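ATP grasp ligase (Microcystis aeruginosa MRC, PDB 5IG9) probably acts as an ATP-dependent ligase of the ATP-grasp family, coupling a carboxylate to a nucleophile in the maturation of microviridin peptides. Local coordinates at residues 9-14 / 71-76; 165-170 / 181-186. One frame throughout, in Å; residues are numbered along the deposited sequence.

Contact 1: residues 9-14 / 71-76; sequences SRDNES and WYRRMR
Asp11 and Arg73 form a salt bridge between two loops at one end of the Rossmann-like parallel sheet of the MvdD pre-ATP-grasp domain, one leading from strand 3-7 to helix 14-23, the other leaving the adjacent strand 69-72. Carboxylate and guanidinium are nearly coplanar, their planes 8° apart. Arg73 NE donates almost straight to the syn lone pair of Asp11 OD2 at 3.2 Å, while the bond from Arg73 NH2 to Asp11 OD1, 3.4 Å, is weak. A bend at chi2 (65°) in Arg73 turns NE and NH2 toward the acid. Asp11 OD1 also accepts from Asn12 N at 2.7 Å, and OD2 bonds Thr7 OG1, which fixes the carboxylate's rotation. Without the carboxylate, as with an alanine here, Arg73 NE would probably lose its mate and the Asn12 amide its acceptor. Glu300 supplies a second charge partner for Arg73 NH2, takes a salt bridge from Arg74, whose NH1 also donates to Val298 O, and accepts from Asn12 ND2. Helix 14-23 begins with a capping bond, Ser14 N to Asn12 OD1, 3.1 Å. Packing holds the Arg73 guanidinium on both faces: Ser14 CB lies above one, offset toward the rim, and Arg74 CZ covers the centre of the opposite one. Arg73 CB sits over the centre of the Trp71 ring, whose edge carbon CH2 lies 4.2 Å from Ser14 O.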
# COMPACT_ATOMS: atom_id res chain seq x y z
N SER A 9 -2.93 -5.35 19.99
CA SER A 9 -3.27 -5.81 21.34
C SER A 9 -4.62 -6.51 21.38
O SER A 9 -4.80 -7.44 22.18
CB SER A 9 -3.25 -4.63 22.31
OG SER A 9 -4.14 -3.61 21.90
N ARG A 10 -5.58 -6.09 20.56
CA ARG A 10 -6.91 -6.68 20.57
C ARG A 10 -7.08 -7.81 19.57
O ARG A 10 -8.21 -8.15 19.20
CB ARG A 10 -7.97 -5.60 20.33
CG ARG A 10 -8.04 -4.52 21.40
CD ARG A 10 -9.19 -3.55 21.14
NE ARG A 10 -10.34 -3.79 22.01
CZ ARG A 10 -11.40 -4.52 21.67
NH1 ARG A 10 -11.45 -5.10 20.48
NH2 ARG A 10 -12.40 -4.68 22.53
N ASP A 11 -5.98 -8.41 19.11
CA ASP A 11 -6.08 -9.55 18.22
C ASP A 11 -6.60 -10.77 18.97
O ASP A 11 -6.59 -10.83 20.20
CB ASP A 11 -4.72 -9.86 17.58
CG ASP A 11 -4.86 -10.48 16.20
OD1 ASP A 11 -5.98 -10.90 15.84
OD2 ASP A 11 -3.85 -10.56 15.48
N ASN A 12 -7.06 -11.75 18.21
CA ASN A 12 -7.83 -12.85 18.77
C ASN A 12 -6.89 -13.99 19.19
O ASN A 12 -5.69 -13.78 19.39
CB ASN A 12 -8.90 -13.30 17.76
CG ASN A 12 -8.32 -13.64 16.40
OD1 ASN A 12 -7.23 -14.19 16.29
ND2 ASN A 12 -9.07 -13.31 15.34
N GLU A 13 -7.44 -15.20 19.32
CA GLU A 13 -6.72 -16.34 19.86
C GLU A 13 -5.74 -16.95 18.86
O GLU A 13 -5.08 -17.95 19.19
CB GLU A 13 -7.71 -17.41 20.33
CG GLU A 13 -8.83 -16.90 21.23
CD GLU A 13 -9.95 -16.21 20.46
OE1 GLU A 13 -10.25 -16.64 19.32
OE2 GLU A 13 -10.53 -15.24 20.99
N SER A 14 -5.63 -16.40 17.66
CA SER A 14 -4.66 -16.92 16.70
C SER A 14 -3.24 -16.71 17.18
O SER A 14 -2.36 -17.55 16.95
CB SER A 14 -4.87 -16.26 15.33
OG SER A 14 -6.23 -15.92 15.14
N TRP A 71 6.04 -12.86 11.05
CA TRP A 71 4.64 -13.14 10.74
C TRP A 71 3.93 -11.81 10.53
O TRP A 71 3.61 -11.11 11.49
CB TRP A 71 3.97 -13.96 11.85
CG TRP A 71 2.63 -14.48 11.45
CD1 TRP A 71 2.15 -14.63 10.18
CD2 TRP A 71 1.58 -14.92 12.32
NE1 TRP A 71 0.88 -15.14 10.21
CE2 TRP A 71 0.50 -15.33 11.51
CE3 TRP A 71 1.46 -15.01 13.71
CZ2 TRP A 71 -0.69 -15.81 12.05
CZ3 TRP A 71 0.27 -15.50 14.24
CH2 TRP A 71 -0.78 -15.89 13.41
N TYR A 72 3.69 -11.47 9.26
CA TYR A 72 3.03 -10.22 8.89
C TYR A 72 1.53 -10.41 9.08
O TYR A 72 0.77 -10.61 8.13
CB TYR A 72 3.40 -9.83 7.46
CG TYR A 72 3.04 -8.43 7.05
CD1 TYR A 72 3.42 -7.34 7.82
CD2 TYR A 72 2.32 -8.19 5.89
CE1 TYR A 72 3.10 -6.05 7.44
CE2 TYR A 72 2.00 -6.91 5.50
CZ TYR A 72 2.39 -5.84 6.28
OH TYR A 72 2.06 -4.56 5.89
N ARG A 73 1.11 -10.35 10.34
CA ARG A 73 -0.25 -10.75 10.73
C ARG A 73 -1.22 -9.57 10.70
O ARG A 73 -2.02 -9.44 9.77
CB ARG A 73 -0.20 -11.43 12.11
CG ARG A 73 -1.52 -11.54 12.85
CD ARG A 73 -2.53 -12.43 12.16
NE ARG A 73 -3.78 -12.47 12.91
CZ ARG A 73 -4.87 -13.10 12.50
NH1 ARG A 73 -4.88 -13.75 11.35
NH2 ARG A 73 -5.96 -13.08 13.26
N ARG A 74 -1.16 -8.70 11.71
CA ARG A 74 -2.10 -7.60 11.84
C ARG A 74 -1.35 -6.29 11.96
O ARG A 74 -0.36 -6.19 12.69
CB ARG A 74 -3.02 -7.79 13.06
CG ARG A 74 -4.48 -8.00 12.70
CD ARG A 74 -4.61 -8.71 11.37
NE ARG A 74 -5.81 -9.54 11.30
CZ ARG A 74 -6.12 -10.31 10.26
NH1 ARG A 74 -5.31 -10.36 9.21
NH2 ARG A 74 -7.22 -11.04 10.28
N MET A 75 -1.82 -5.28 11.23
CA MET A 75 -1.15 -3.98 11.15
C MET A 75 -2.12 -2.89 11.59
O MET A 75 -2.92 -2.41 10.79
CB MET A 75 -0.64 -3.73 9.74
CG MET A 75 0.36 -4.77 9.24
SD MET A 75 -0.36 -6.37 8.82
CE MET A 75 -1.58 -5.89 7.60
N ARG A 76 -2.05 -2.51 12.87
CA ARG A 76 -2.89 -1.44 13.39
C ARG A 76 -2.03 -0.32 13.98
O ARG A 76 -2.11 -0.04 15.18
CB ARG A 76 -3.85 -1.99 14.45
CG ARG A 76 -4.73 -3.12 13.94
CD ARG A 76 -5.57 -2.67 12.76
NE ARG A 76 -6.16 -3.81 12.06
CZ ARG A 76 -7.35 -4.32 12.34
NH1 ARG A 76 -8.09 -3.81 13.31
NH2 ARG A 76 -7.80 -5.36 11.64

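Contact 2: residues 165-170 / 181-186; sequences TKMLSQ and MVVFTS
Thr165 and Ser186 make an antiparallel hydrogen-bonded pair, Thr165 N giving to Ser186 O at 2.9 Å and Ser186 N returning to Thr165 O at 3.1 Å. Thr165 O also receives a CA-H...O contact from Thr185 CA at 3.3 Å, so this carbonyl is approached by two successive residues of 181-186. The Thr165 side chain turns OG1 anti to the backbone N (chi1 -167°), where it bonds Thr205 O on the strand along its other side, while the methyl CG2 stays 3.8 Å from Ser186 O. Strand 163-166 is thus bonded to 186-187 through its backbone and to 204-208 also through the Thr165 hydroxyl. Together these strands belong to a four-stranded antiparallel sheet, consistent with the small lobe of the ATP-grasp fold, with 163-166 inside it and 186-187 outermost within this chain. Beyond the bridge no further backbone hydrogen bond joins the two segments; side chains meet instead. Lys166 and Thr185 run side by side in the same direction, Lys166 CB 3.6 Å from Thr185 OG1, before the lysine chain leads its amine away. The sulfur-bearing chain of Met167 crosses Val183 at a slant, and its CG meets Val183 CG1 at 4.0 Å; an aromatic side chain of another protein chain packs on Met167 as well. In the second subunit, Glu96 accepts from Leu168 N and Ser169 OG. Within the loop that enters strand 186-187, Ser186 OG donates to Phe184 O at 2.8 Å, approaching from above the carbonyl plane.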
# COMPACT_ATOMS: atom_id res chain seq x y z
N THR A 165 -23.40 -5.49 -4.63
CA THR A 165 -22.40 -4.44 -4.59
C THR A 165 -21.56 -4.58 -3.33
O THR A 165 -22.01 -5.13 -2.32
CB THR A 165 -23.02 -3.04 -4.65
OG1 THR A 165 -22.00 -2.07 -4.91
CG2 THR A 165 -23.70 -2.69 -3.33
N LYS A 166 -20.33 -4.09 -3.40
CA LYS A 166 -19.42 -4.16 -2.27
C LYS A 166 -18.35 -3.09 -2.44
O LYS A 166 -18.14 -2.56 -3.53
CB LYS A 166 -18.79 -5.54 -2.12
CG LYS A 166 -17.90 -5.96 -3.28
CD LYS A 166 -17.50 -7.42 -3.16
CE LYS A 166 -16.51 -7.84 -4.24
NZ LYS A 166 -15.17 -7.23 -4.07
N MET A 167 -17.69 -2.78 -1.33
CA MET A 167 -16.60 -1.81 -1.32
C MET A 167 -15.27 -2.53 -1.34
O MET A 167 -15.11 -3.59 -0.73
CB MET A 167 -16.70 -0.92 -0.07
CG MET A 167 -17.99 -0.12 0.02
SD MET A 167 -18.07 1.27 -1.13
CE MET A 167 -16.96 2.44 -0.35
N LEU A 168 -14.31 -1.96 -2.07
CA LEU A 168 -12.96 -2.52 -2.09
C LEU A 168 -12.19 -2.22 -0.81
O LEU A 168 -11.19 -2.89 -0.53
CB LEU A 168 -12.18 -1.98 -3.29
CG LEU A 168 -12.64 -2.40 -4.69
CD1 LEU A 168 -11.76 -1.75 -5.75
CD2 LEU A 168 -12.61 -3.91 -4.83
N SER A 169 -12.64 -1.24 -0.02
CA SER A 169 -11.93 -0.80 1.17
C SER A 169 -12.66 -1.26 2.42
O SER A 169 -13.86 -1.56 2.40
CB SER A 169 -11.79 0.73 1.18
OG SER A 169 -13.05 1.36 1.29
N GLN A 170 -11.92 -1.30 3.52
CA GLN A 170 -12.46 -1.61 4.84
C GLN A 170 -12.52 -0.32 5.65
O GLN A 170 -11.53 0.41 5.73
CB GLN A 170 -11.61 -2.65 5.56
CG GLN A 170 -11.49 -3.98 4.83
CD GLN A 170 -10.98 -5.10 5.73
OE1 GLN A 170 -9.92 -5.68 5.48
NE2 GLN A 170 -11.73 -5.41 6.78
N MET A 181 -21.22 1.67 11.48
CA MET A 181 -21.98 1.24 10.31
C MET A 181 -21.02 0.77 9.22
O MET A 181 -19.99 1.41 8.97
CB MET A 181 -22.87 2.38 9.80
CG MET A 181 -23.91 2.82 10.82
SD MET A 181 -24.95 4.18 10.27
CE MET A 181 -26.06 4.35 11.67
N VAL A 182 -21.37 -0.35 8.59
CA VAL A 182 -20.49 -1.04 7.66
C VAL A 182 -21.29 -1.45 6.43
O VAL A 182 -22.46 -1.84 6.54
CB VAL A 182 -19.83 -2.26 8.33
CG1 VAL A 182 -19.45 -3.32 7.31
CG2 VAL A 182 -18.62 -1.83 9.13
N VAL A 183 -20.67 -1.34 5.26
CA VAL A 183 -21.28 -1.76 4.00
C VAL A 183 -20.90 -3.22 3.77
O VAL A 183 -19.80 -3.53 3.30
CB VAL A 183 -20.85 -0.88 2.83
CG1 VAL A 183 -21.42 -1.40 1.52
CG2 VAL A 183 -21.28 0.56 3.06
N PHE A 184 -21.81 -4.13 4.11
CA PHE A 184 -21.64 -5.52 3.72
C PHE A 184 -21.98 -5.68 2.24
O PHE A 184 -22.56 -4.79 1.60
CB PHE A 184 -22.53 -6.43 4.56
CG PHE A 184 -22.12 -6.53 6.01
CD1 PHE A 184 -20.96 -7.19 6.37
CD2 PHE A 184 -22.92 -5.98 7.00
CE1 PHE A 184 -20.59 -7.29 7.70
CE2 PHE A 184 -22.55 -6.08 8.33
CZ PHE A 184 -21.38 -6.73 8.68
N THR A 185 -21.61 -6.83 1.69
CA THR A 185 -22.02 -7.16 0.33
C THR A 185 -23.54 -7.28 0.27
O THR A 185 -24.12 -8.15 0.92
CB THR A 185 -21.36 -8.46 -0.14
OG1 THR A 185 -19.93 -8.31 -0.11
CG2 THR A 185 -21.79 -8.79 -1.55
N SER A 186 -24.17 -6.40 -0.50
CA SER A 186 -25.61 -6.24 -0.45
C SER A 186 -26.22 -6.34 -1.83
O SER A 186 -25.60 -5.92 -2.82
CB SER A 186 -26.00 -4.90 0.18
OG SER A 186 -25.30 -4.68 1.39

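Overall arrangement
Both contacts are partly buried and stand at the ends of strands, but in different sheets: contact 1 joins loops that leave two neighbouring parallel strands of the N-terminal domain, contact 2 joins the inner strand 163-166 to the outermost strand within this chain, 186-187, through one bridge. They share no strand or helix, and follow each other in series along the chain. The centres of contact 1 and contact 2 lie about 22 Å apart; the nearest atoms of contacts 1 and 2 are about 6 Å apart, without touching. Contact 1 rests on charged side chains, tied further to a glutamate from the C-terminal part of the same chain, and no other protein chain touches it. Contact 2 relies on backbone hydrogen bonds and apolar packing, has more exposed residues, and lies against other chains.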